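Local coordinates for protein dihydrofolate reductase (PDB 3VCO) that catalyses the NADPH-dependent reduction of 7,8-dihydrofolate to tetrahydrofolate, a key step in folate metabolism that supports thymidylate, purine and glycine synthesis, at residues T54-A59 with E127-G132; V72-I77 with F81-D86; F102-P107 with E119-I124. All coordinates share one frame; numbering follows the deposited sequence. Where two conformers were deposited one is given.

Interaction 1 (T54-A59 with E127-G132); sequences TVTTKA and EVFIIG
Phe129 lays its ring against the last turn of a helix, meeting the backbone as much as the side chains of Val55 and Thr56. The most clearly defined element is a CH-pi contact: Thr56 CA stands 4.2 Å from the centroid of the Phe129 ring and only 9° off its normal, so CA sits almost directly over the centre of one face. The far end of the ring runs on to the preceding residue, where Phe129 CZ comes within 3.4 Å of Val55 O, an oblique approach.

Apolar side-chain packing fills in around the ring. Val55 points CG1 at Phe129 CE1 at 3.6 Å, this methyl lying anti to the backbone N (chi1 164°). Thr56 CG2 bears on the root of the ring, 4.1 Å from Phe129 CG, and reaches at 4.5 Å toward Ile131 CG2 further along the chain.

Polar bonding runs to other partners. Thr56 OG1 is gripped twice, by Phe52 O and by NH1 of Arg87, a probable substrate-binding residue, so Thr56 probably helps position a residue of the substrate site from the second shell.

Helix 46-57 thus rests on a face of the central sheet through Phe129 of strand 125-130, which lies between the parallel strands 23-29 and 64-70; Asn24 and Val26 of the former and Asn65 of the latter also touch the Phe129 side chain.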
loop_
_atom_site.group_PDB
_atom_site.type_symbol
_atom_site.label_atom_id
_atom_site.label_comp_id
_atom_site.label_asym_id
_atom_site.label_seq_id
_atom_site.Cartn_x
_atom_site.Cartn_y
_atom_site.Cartn_z
ATOM N N THR A 54 -8.206 -0.883 7.728
ATOM C CA THR A 54 -8.114 0.279 8.614
ATOM C C THR A 54 -7.192 1.396 8.099
ATOM O O THR A 54 -7.631 2.536 7.939
ATOM C CB THR A 54 -7.655 -0.137 10.024
ATOM O OG1 THR A 54 -8.612 -1.052 10.569
ATOM C CG2 THR A 54 -7.552 1.070 10.937
ATOM N N VAL A 55 -5.934 1.055 7.831
ATOM C CA VAL A 55 -4.928 2.015 7.379
ATOM C C VAL A 55 -5.424 2.705 6.124
ATOM O O VAL A 55 -5.410 3.931 6.050
ATOM C CB VAL A 55 -3.533 1.324 7.142
ATOM C CG1 VAL A 55 -2.589 2.174 6.317
ATOM C CG2 VAL A 55 -2.882 0.975 8.462
ATOM N N THR A 56 -5.913 1.937 5.153
ATOM C CA THR A 56 -6.251 2.535 3.864
ATOM C C THR A 56 -7.618 3.152 3.775
ATOM O O THR A 56 -7.869 3.927 2.877
ATOM C CB THR A 56 -6.099 1.537 2.690
ATOM O OG1 THR A 56 -7.021 0.462 2.869
ATOM C CG2 THR A 56 -4.572 1.006 2.608
ATOM N N THR A 57 -8.521 2.804 4.678
ATOM C CA THR A 57 -9.880 3.300 4.528
ATOM C C THR A 57 -10.143 4.518 5.385
ATOM O O THR A 57 -10.891 5.427 4.982
ATOM C CB THR A 57 -10.913 2.202 4.825
ATOM O OG1 THR A 57 -10.728 1.140 3.884
ATOM C CG2 THR A 57 -12.331 2.731 4.720
ATOM N N LYS A 58 -9.523 4.548 6.552
ATOM C CA LYS A 58 -9.748 5.661 7.472
ATOM C C LYS A 58 -9.409 7.023 6.872
ATOM O O LYS A 58 -8.270 7.287 6.499
ATOM C CB LYS A 58 -8.953 5.497 8.760
ATOM C CG LYS A 58 -9.322 6.562 9.797
ATOM C CD LYS A 58 -10.833 6.544 10.060
ATOM C CE LYS A 58 -11.293 7.672 11.010
ATOM N NZ LYS A 58 -10.646 7.617 12.359
ATOM N N ALA A 59 -10.395 7.910 6.809
ATOM C CA ALA A 59 -10.151 9.209 6.204
ATOM C C ALA A 59 -10.972 10.235 6.982
ATOM O O ALA A 59 -11.928 9.887 7.694
ATOM C CB ALA A 59 -10.549 9.193 4.770
ATOM N N GLU A 127 -5.887 10.875 1.868
ATOM C CA GLU A 127 -4.498 10.420 1.756
ATOM C C GLU A 127 -4.318 9.453 0.562
ATOM O O GLU A 127 -5.298 8.889 0.034
ATOM C CB GLU A 127 -3.998 9.784 3.076
ATOM C CG GLU A 127 -4.054 10.733 4.357
ATOM C CD GLU A 127 -2.687 11.264 4.799
ATOM O OE1 GLU A 127 -1.678 10.713 4.337
ATOM O OE2 GLU A 127 -2.611 12.243 5.605
ATOM N N VAL A 128 -3.076 9.282 0.144
ATOM C CA VAL A 128 -2.728 8.444 -0.986
ATOM C C VAL A 128 -1.866 7.296 -0.465
ATOM O O VAL A 128 -0.865 7.536 0.227
ATOM C CB VAL A 128 -1.944 9.259 -2.034
ATOM C CG1 VAL A 128 -1.487 8.382 -3.184
ATOM C CG2 VAL A 128 -2.833 10.400 -2.554
ATOM N N PHE A 129 -2.286 6.061 -0.755
ATOM C CA PHE A 129 -1.501 4.875 -0.375
ATOM C C PHE A 129 -1.050 4.179 -1.656
ATOM O O PHE A 129 -1.870 3.969 -2.544
ATOM C CB PHE A 129 -2.339 3.937 0.508
ATOM C CG PHE A 129 -2.762 4.584 1.827
ATOM C CD1 PHE A 129 -2.038 4.367 2.984
ATOM C CD2 PHE A 129 -3.818 5.498 1.865
ATOM C CE1 PHE A 129 -2.372 4.996 4.156
ATOM C CE2 PHE A 129 -4.175 6.143 3.040
ATOM C CZ PHE A 129 -3.445 5.921 4.198
ATOM N N ILE A 130 0.236 3.826 -1.726
ATOM C CA ILE A 130 0.770 2.986 -2.774
ATOM C C ILE A 130 0.868 1.558 -2.201
ATOM O O ILE A 130 1.622 1.316 -1.248
ATOM C CB ILE A 130 2.186 3.444 -3.153
ATOM C CG1 ILE A 130 2.190 4.914 -3.592
ATOM C CG2 ILE A 130 2.804 2.527 -4.224
ATOM C CD1 ILE A 130 1.368 5.182 -4.805
ATOM N N ILE A 131 0.119 0.619 -2.779
ATOM C CA ILE A 131 -0.026 -0.688 -2.149
ATOM C C ILE A 131 0.730 -1.761 -2.888
ATOM O O ILE A 131 0.605 -2.954 -2.625
ATOM C CB ILE A 131 -1.489 -1.061 -1.934
ATOM C CG1 ILE A 131 -2.188 -1.286 -3.266
ATOM C CG2 ILE A 131 -2.184 0.080 -1.089
ATOM C CD1 ILE A 131 -3.521 -1.922 -3.116
ATOM N N GLY A 132 1.520 -1.328 -3.836
ATOM C CA GLY A 132 2.368 -2.304 -4.439
ATOM C C GLY A 132 2.362 -2.289 -5.902
ATOM O O GLY A 132 1.581 -1.578 -6.548
#

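Interaction 2 (V72-I77 with F81-D86); sequences VTWESI and FKPLKD. With SO4 (sulfate ion), chain C.
Lys82 lays the outer part of its side chain, from CG to NZ, over one face of the Trp74 indole, combining two kinds of ring contact in one residue. Lys82 CD sits 3.6 Å from the centroid of the Trp74 six-membered ring, a CH-pi contact. Lys82 NZ is 3.8 Å from the centroid of the Trp74 five-membered ring, over the same face and 22° off the normal, as a cation-pi partner. A bend at chi3 (-130°) helps carry the chain over the ring. Lys82 NZ is also close to Trp74 O, at an angle too poor for a hydrogen bond.

Ile77 closes the other side of the lysine, its CG2 touching Lys82 CG and Phe81 CB, each at 3.6 Å. At the start of the helical segment a sulfate, probably from the crystallisation liquor, accepts bonds from Val72 N, Thr73 N (2.7 Å to sulfate O2) and Thr73 OG1. Both residues probably bind NADP(+), consistent with the sulfate marking a phosphate position.

Helix 71-76 follows strand 64-70 and the lysine-bearing loop leads into strand 88-92; the Trp74 side chain also touches Met69 of the first strand and Asn89 and Val91 of the second.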
loop_
_atom_site.group_PDB
_atom_site.type_symbol
_atom_site.label_atom_id
_atom_site.label_comp_id
_atom_site.label_asym_id
_atom_site.label_seq_id
_atom_site.Cartn_x
_atom_site.Cartn_y
_atom_site.Cartn_z
ATOM N N VAL A 72 -0.513 -6.225 -11.534
ATOM C CA VAL A 72 -0.367 -7.550 -10.944
ATOM C C VAL A 72 -0.864 -7.507 -9.508
ATOM O O VAL A 72 -1.483 -8.461 -9.042
ATOM C CB VAL A 72 1.072 -8.127 -11.016
ATOM C CG1 VAL A 72 1.132 -9.476 -10.296
ATOM C CG2 VAL A 72 1.525 -8.280 -12.479
ATOM N N THR A 73 -0.642 -6.388 -8.822
ATOM C CA THR A 73 -1.248 -6.231 -7.501
ATOM C C THR A 73 -2.773 -6.258 -7.645
ATOM O O THR A 73 -3.456 -7.037 -6.998
ATOM C CB THR A 73 -0.775 -4.933 -6.781
ATOM O OG1 THR A 73 0.621 -5.031 -6.527
ATOM C CG2 THR A 73 -1.502 -4.754 -5.443
ATOM N N TRP A 74 -3.302 -5.446 -8.544
ATOM C CA TRP A 74 -4.734 -5.462 -8.804
ATOM C C TRP A 74 -5.270 -6.876 -9.117
ATOM O O TRP A 74 -6.260 -7.297 -8.562
ATOM C CB TRP A 74 -5.055 -4.527 -9.947
ATOM C CG TRP A 74 -6.452 -4.653 -10.457
ATOM C CD1 TRP A 74 -6.858 -5.273 -11.631
ATOM C CD2 TRP A 74 -7.637 -4.146 -9.842
ATOM N NE1 TRP A 74 -8.206 -5.151 -11.768
ATOM C CE2 TRP A 74 -8.719 -4.488 -10.680
ATOM C CE3 TRP A 74 -7.891 -3.417 -8.673
ATOM C CZ2 TRP A 74 -10.042 -4.126 -10.384
ATOM C CZ3 TRP A 74 -9.199 -3.075 -8.375
ATOM C CH2 TRP A 74 -10.261 -3.430 -9.234
ATOM N N GLU A 75 -4.560 -7.630 -9.937
ATOM C CA GLU A 75 -5.030 -8.933 -10.340
ATOM C C GLU A 75 -4.922 -9.957 -9.240
ATOM O O GLU A 75 -5.608 -10.978 -9.281
ATOM C CB GLU A 75 -4.219 -9.427 -11.519
ATOM C CG GLU A 75 -4.569 -8.784 -12.810
ATOM C CD GLU A 75 -3.694 -9.304 -13.925
ATOM O OE1 GLU A 75 -2.891 -10.238 -13.672
ATOM O OE2 GLU A 75 -3.797 -8.775 -15.039
ATOM N N SER A 76 -4.046 -9.705 -8.264
ATOM C CA SER A 76 -3.799 -10.705 -7.220
ATOM C C SER A 76 -4.901 -10.665 -6.174
ATOM O O SER A 76 -5.086 -11.605 -5.433
ATOM C CB SER A 76 -2.451 -10.453 -6.540
ATOM O OG SER A 76 -2.575 -9.358 -5.653
ATOM N N ILE A 77 -5.604 -9.539 -6.097
ATOM C CA ILE A 77 -6.678 -9.363 -5.140
ATOM C C ILE A 77 -7.880 -10.274 -5.442
ATOM O O ILE A 77 -8.372 -10.320 -6.571
ATOM C CB ILE A 77 -7.122 -7.904 -5.125
ATOM C CG1 ILE A 77 -5.958 -7.011 -4.693
ATOM C CG2 ILE A 77 -8.312 -7.724 -4.203
ATOM C CD1 ILE A 77 -6.259 -5.491 -4.943
ATOM N N PHE A 81 -13.034 -9.080 -2.858
ATOM C CA PHE A 81 -12.361 -7.937 -2.251
ATOM C C PHE A 81 -12.309 -6.694 -3.160
ATOM O O PHE A 81 -12.071 -5.583 -2.684
ATOM C CB PHE A 81 -10.930 -8.348 -1.859
ATOM C CG PHE A 81 -10.853 -9.200 -0.616
ATOM C CD1 PHE A 81 -10.143 -8.766 0.494
ATOM C CD2 PHE A 81 -11.496 -10.424 -0.549
ATOM C CE1 PHE A 81 -10.068 -9.543 1.643
ATOM C CE2 PHE A 81 -11.434 -11.206 0.607
ATOM C CZ PHE A 81 -10.716 -10.765 1.699
ATOM N N LYS A 82 -12.536 -6.904 -4.456
ATOM C CA LYS A 82 -12.280 -5.938 -5.535
ATOM C C LYS A 82 -13.570 -5.303 -6.059
ATOM O O LYS A 82 -14.546 -6.026 -6.266
ATOM C CB LYS A 82 -11.743 -6.719 -6.736
ATOM C CG LYS A 82 -10.276 -6.654 -7.049
ATOM C CD LYS A 82 -10.135 -7.055 -8.502
ATOM C CE LYS A 82 -9.109 -8.095 -8.746
ATOM N NZ LYS A 82 -8.845 -8.210 -10.192
ATOM N N PRO A 83 -13.586 -3.976 -6.336
ATOM C CA PRO A 83 -12.628 -2.900 -6.020
ATOM C C PRO A 83 -12.675 -2.683 -4.510
ATOM O O PRO A 83 -13.618 -3.109 -3.852
ATOM C CB PRO A 83 -13.221 -1.678 -6.706
ATOM C CG PRO A 83 -14.172 -2.243 -7.785
ATOM C CD PRO A 83 -14.691 -3.505 -7.205
ATOM N N LEU A 84 -11.647 -2.075 -3.955
ATOM C CA LEU A 84 -11.596 -1.882 -2.516
ATOM C C LEU A 84 -12.621 -0.828 -2.156
ATOM O O LEU A 84 -12.513 0.306 -2.621
ATOM C CB LEU A 84 -10.207 -1.415 -2.185
ATOM C CG LEU A 84 -9.194 -2.492 -2.553
ATOM C CD1 LEU A 84 -7.758 -2.027 -2.264
ATOM C CD2 LEU A 84 -9.531 -3.722 -1.740
ATOM N N LYS A 85 -13.624 -1.192 -1.360
ATOM C CA LYS A 85 -14.718 -0.261 -1.063
ATOM C C LYS A 85 -14.263 1.000 -0.317
ATOM O O LYS A 85 -13.362 0.943 0.516
ATOM C CB LYS A 85 -15.856 -0.967 -0.288
ATOM C CG LYS A 85 -15.382 -1.960 0.745
ATOM C CD LYS A 85 -16.558 -2.784 1.346
ATOM C CE LYS A 85 -16.051 -3.912 2.251
ATOM N NZ LYS A 85 -17.152 -4.757 2.809
ATOM N N ASP A 86 -14.910 2.121 -0.607
ATOM C CA ASP A 86 -14.692 3.357 0.156
ATOM C C ASP A 86 -13.328 3.997 -0.053
ATOM O O ASP A 86 -12.909 4.858 0.735
ATOM C CB ASP A 86 -14.972 3.136 1.650
ATOM C CG ASP A 86 -16.459 2.882 1.932
ATOM O OD1 ASP A 86 -17.308 3.565 1.310
ATOM O OD2 ASP A 86 -16.782 1.995 2.759
HETATM S S SO4 C . 2.478 -4.626 -10.231
HETATM O O1 SO4 C . 3.309 -3.412 -10.186
HETATM O O2 SO4 C . 1.401 -4.621 -9.246
HETATM O O3 SO4 C . 1.930 -4.696 -11.589
HETATM O O4 SO4 C . 3.304 -5.812 -9.948
#

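Interaction 3 (F102-P107 with E119-I124); sequences FVQVVP and EEFSSI
Glu120 is the first residue of segment 119-124 to come near Gln104, and it does so loosely: its OE2 stays 4.3 Å from Gln104 NE2, too far for a hydrogen bond. The glutamate extends almost fully, and its CG also lies over one face of the Phe121 ring, toward the rim. Asn118 OD1 accepts a hydrogen bond from Glu120 N.

Phe121 carries the contact. Its ring and the Gln104 side chain come from opposite directions, the ring leading with CZ, which lies 3.7 Å from Gln104 CD and equally far from NE2. Amide and ring planes are turned 61° apart, and the amide carbon approaches the ring obliquely, so the meeting is van der Waals packing and not a parallel stack. Gln104 is bent at chi2 (-69°), which folds its amide back toward the start of its own segment; there Gln104 NE2 makes a weak hydrogen bond, 3.4 Å long, to Phe102 O. That weak bond would favour this rotation of the amide, while Phe121 CE2 comes within 4.0 Å of Gln104 OE1.

Both partners belong to a beta-alpha-beta crossover, Gln104 on its first strand, 104-106, and Phe121 in the loop from helix 109-116 to strand 125-130, which is separated from strand 104-106 in the sheet by strands 88-92 and 64-70. Leu115 of the connecting helix touches both Gln104 and Phe121, and Ile88 of strand 88-92 also meets the Phe121 side chain.

Beyond Phe121 the chain turns tightly through Ser122 and Ser123, and Ile124 N bonds back to Phe121 O at 2.9 Å. Ile124 also makes a backbone hydrogen bond with Lys64, where the chain enters strand 125-130.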
loop_
_atom_site.group_PDB
_atom_site.type_symbol
_atom_site.label_atom_id
_atom_site.label_comp_id
_atom_site.label_asym_id
_atom_site.label_seq_id
_atom_site.Cartn_x
_atom_site.Cartn_y
_atom_site.Cartn_z
ATOM N N PHE A 102 -15.710 2.892 -11.922
ATOM C CA PHE A 102 -15.088 3.837 -11.002
ATOM C C PHE A 102 -13.670 3.467 -10.593
ATOM O O PHE A 102 -13.024 4.209 -9.867
ATOM C CB PHE A 102 -16.021 4.174 -9.826
ATOM C CG PHE A 102 -17.297 4.883 -10.258
ATOM C CD1 PHE A 102 -17.314 6.254 -10.426
ATOM C CD2 PHE A 102 -18.444 4.167 -10.544
ATOM C CE1 PHE A 102 -18.431 6.897 -10.823
ATOM C CE2 PHE A 102 -19.595 4.810 -10.966
ATOM C CZ PHE A 102 -19.588 6.178 -11.105
ATOM N N VAL A 103 -13.170 2.336 -11.081
ATOM C CA VAL A 103 -11.760 2.051 -10.922
ATOM C C VAL A 103 -11.011 2.841 -12.007
ATOM O O VAL A 103 -11.381 2.804 -13.162
ATOM C CB VAL A 103 -11.464 0.546 -11.028
ATOM C CG1 VAL A 103 -9.937 0.298 -11.021
ATOM C CG2 VAL A 103 -12.176 -0.236 -9.866
ATOM N N GLN A 104 -9.972 3.559 -11.641
ATOM C CA GLN A 104 -9.203 4.342 -12.634
ATOM C C GLN A 104 -7.950 3.603 -13.100
ATOM O O GLN A 104 -7.250 2.984 -12.313
ATOM C CB GLN A 104 -8.766 5.688 -12.053
ATOM C CG GLN A 104 -9.900 6.466 -11.340
ATOM C CD GLN A 104 -10.946 6.955 -12.321
ATOM O OE1 GLN A 104 -10.614 7.556 -13.331
ATOM N NE2 GLN A 104 -12.210 6.649 -12.051
ATOM N N VAL A 105 -7.686 3.659 -14.393
ATOM C CA VAL A 105 -6.486 3.055 -14.947
ATOM C C VAL A 105 -5.676 4.145 -15.602
ATOM O O VAL A 105 -6.233 4.875 -16.405
ATOM C CB VAL A 105 -6.865 2.034 -16.022
ATOM C CG1 VAL A 105 -5.611 1.472 -16.672
ATOM C CG2 VAL A 105 -7.769 0.918 -15.407
ATOM N N VAL A 106 -4.401 4.307 -15.224
ATOM C CA VAL A 106 -3.547 5.354 -15.789
ATOM C C VAL A 106 -2.171 4.746 -16.117
ATOM O O VAL A 106 -1.824 3.707 -15.577
ATOM C CB VAL A 106 -3.380 6.531 -14.800
ATOM C CG1 VAL A 106 -4.756 7.142 -14.417
ATOM C CG2 VAL A 106 -2.654 6.057 -13.550
ATOM N N PRO A 107 -1.409 5.351 -17.055
ATOM C CA PRO A 107 -0.181 4.681 -17.497
ATOM C C PRO A 107 0.992 4.828 -16.534
ATOM O O PRO A 107 1.979 4.083 -16.669
ATOM C CB PRO A 107 0.163 5.398 -18.809
ATOM C CG PRO A 107 -0.456 6.751 -18.660
ATOM C CD PRO A 107 -1.711 6.548 -17.861
ATOM N N GLU A 119 -9.803 17.899 -11.205
ATOM C CA GLU A 119 -11.116 18.341 -10.747
ATOM C C GLU A 119 -12.041 17.200 -10.315
ATOM O O GLU A 119 -12.937 17.379 -9.481
ATOM C CB GLU A 119 -11.787 19.205 -11.818
ATOM C CG GLU A 119 -11.130 20.570 -12.017
ATOM C CD GLU A 119 -11.212 21.457 -10.775
ATOM O OE1 GLU A 119 -10.368 21.310 -9.860
ATOM O OE2 GLU A 119 -12.132 22.301 -10.715
ATOM N N GLU A 120 -11.817 16.028 -10.881
ATOM C CA GLU A 120 -12.670 14.903 -10.581
ATOM C C GLU A 120 -12.437 14.337 -9.174
ATOM O O GLU A 120 -13.362 13.795 -8.562
ATOM C CB GLU A 120 -12.533 13.820 -11.642
ATOM C CG GLU A 120 -13.598 12.760 -11.480
ATOM C CD GLU A 120 -13.443 11.574 -12.396
ATOM O OE1 GLU A 120 -12.748 11.687 -13.430
ATOM O OE2 GLU A 120 -14.034 10.520 -12.067
ATOM N N PHE A 121 -11.228 14.488 -8.646
ATOM C CA PHE A 121 -10.877 13.847 -7.376
ATOM C C PHE A 121 -10.371 14.783 -6.286
ATOM O O PHE A 121 -10.300 14.382 -5.127
ATOM C CB PHE A 121 -9.863 12.705 -7.611
ATOM C CG PHE A 121 -10.454 11.575 -8.402
ATOM C CD1 PHE A 121 -11.428 10.776 -7.833
ATOM C CD2 PHE A 121 -10.141 11.400 -9.744
ATOM C CE1 PHE A 121 -12.041 9.769 -8.550
ATOM C CE2 PHE A 121 -10.750 10.406 -10.476
ATOM C CZ PHE A 121 -11.711 9.586 -9.873
ATOM N N SER A 122 -10.020 16.016 -6.640
ATOM C CA SER A 122 -9.267 16.847 -5.698
ATOM C C SER A 122 -10.117 17.304 -4.510
ATOM O O SER A 122 -9.584 17.694 -3.467
ATOM C CB SER A 122 -8.621 18.059 -6.390
ATOM O OG SER A 122 -9.602 18.909 -6.944
ATOM N N SER A 123 -11.432 17.261 -4.670
ATOM C CA SER A 123 -12.343 17.621 -3.584
ATOM C C SER A 123 -12.697 16.368 -2.762
ATOM O O SER A 123 -13.349 16.442 -1.737
ATOM C CB SER A 123 -13.624 18.242 -4.154
ATOM O OG SER A 123 -13.401 19.496 -4.774
ATOM N N ILE A 124 -12.272 15.205 -3.234
ATOM C CA ILE A 124 -12.631 13.947 -2.590
ATOM C C ILE A 124 -11.481 13.295 -1.809
ATOM O O ILE A 124 -11.680 12.746 -0.720
ATOM C CB ILE A 124 -13.100 12.938 -3.635
ATOM C CG1 ILE A 124 -14.074 13.622 -4.588
ATOM C CG2 ILE A 124 -13.728 11.711 -2.949
ATOM C CD1 ILE A 124 -14.660 12.710 -5.625
#

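Interactions 1 and 3 each include a strand of the central sheet; interaction 2 lies in the connection between its strands 64-70 and 88-92. Their centres are 13 to 16 Å apart. Interaction 1 brackets the other two along the chain: helix 46-57 comes first and strand 125-130 last, with interaction 2 and then interaction 3 in between. Interactions 1 and 2 meet where Thr73 OG1 lies 3.3 Å from Gly132 C, bringing together two regions that probably bind NADP(+). Interactions 2 and 3 meet through Val103, whose CG2 packs on Pro83 and Trp74. Interactions 1 and 2 thus lie beside the probable cofactor and substrate sites, while interaction 3 is packing at the edge of the sheet.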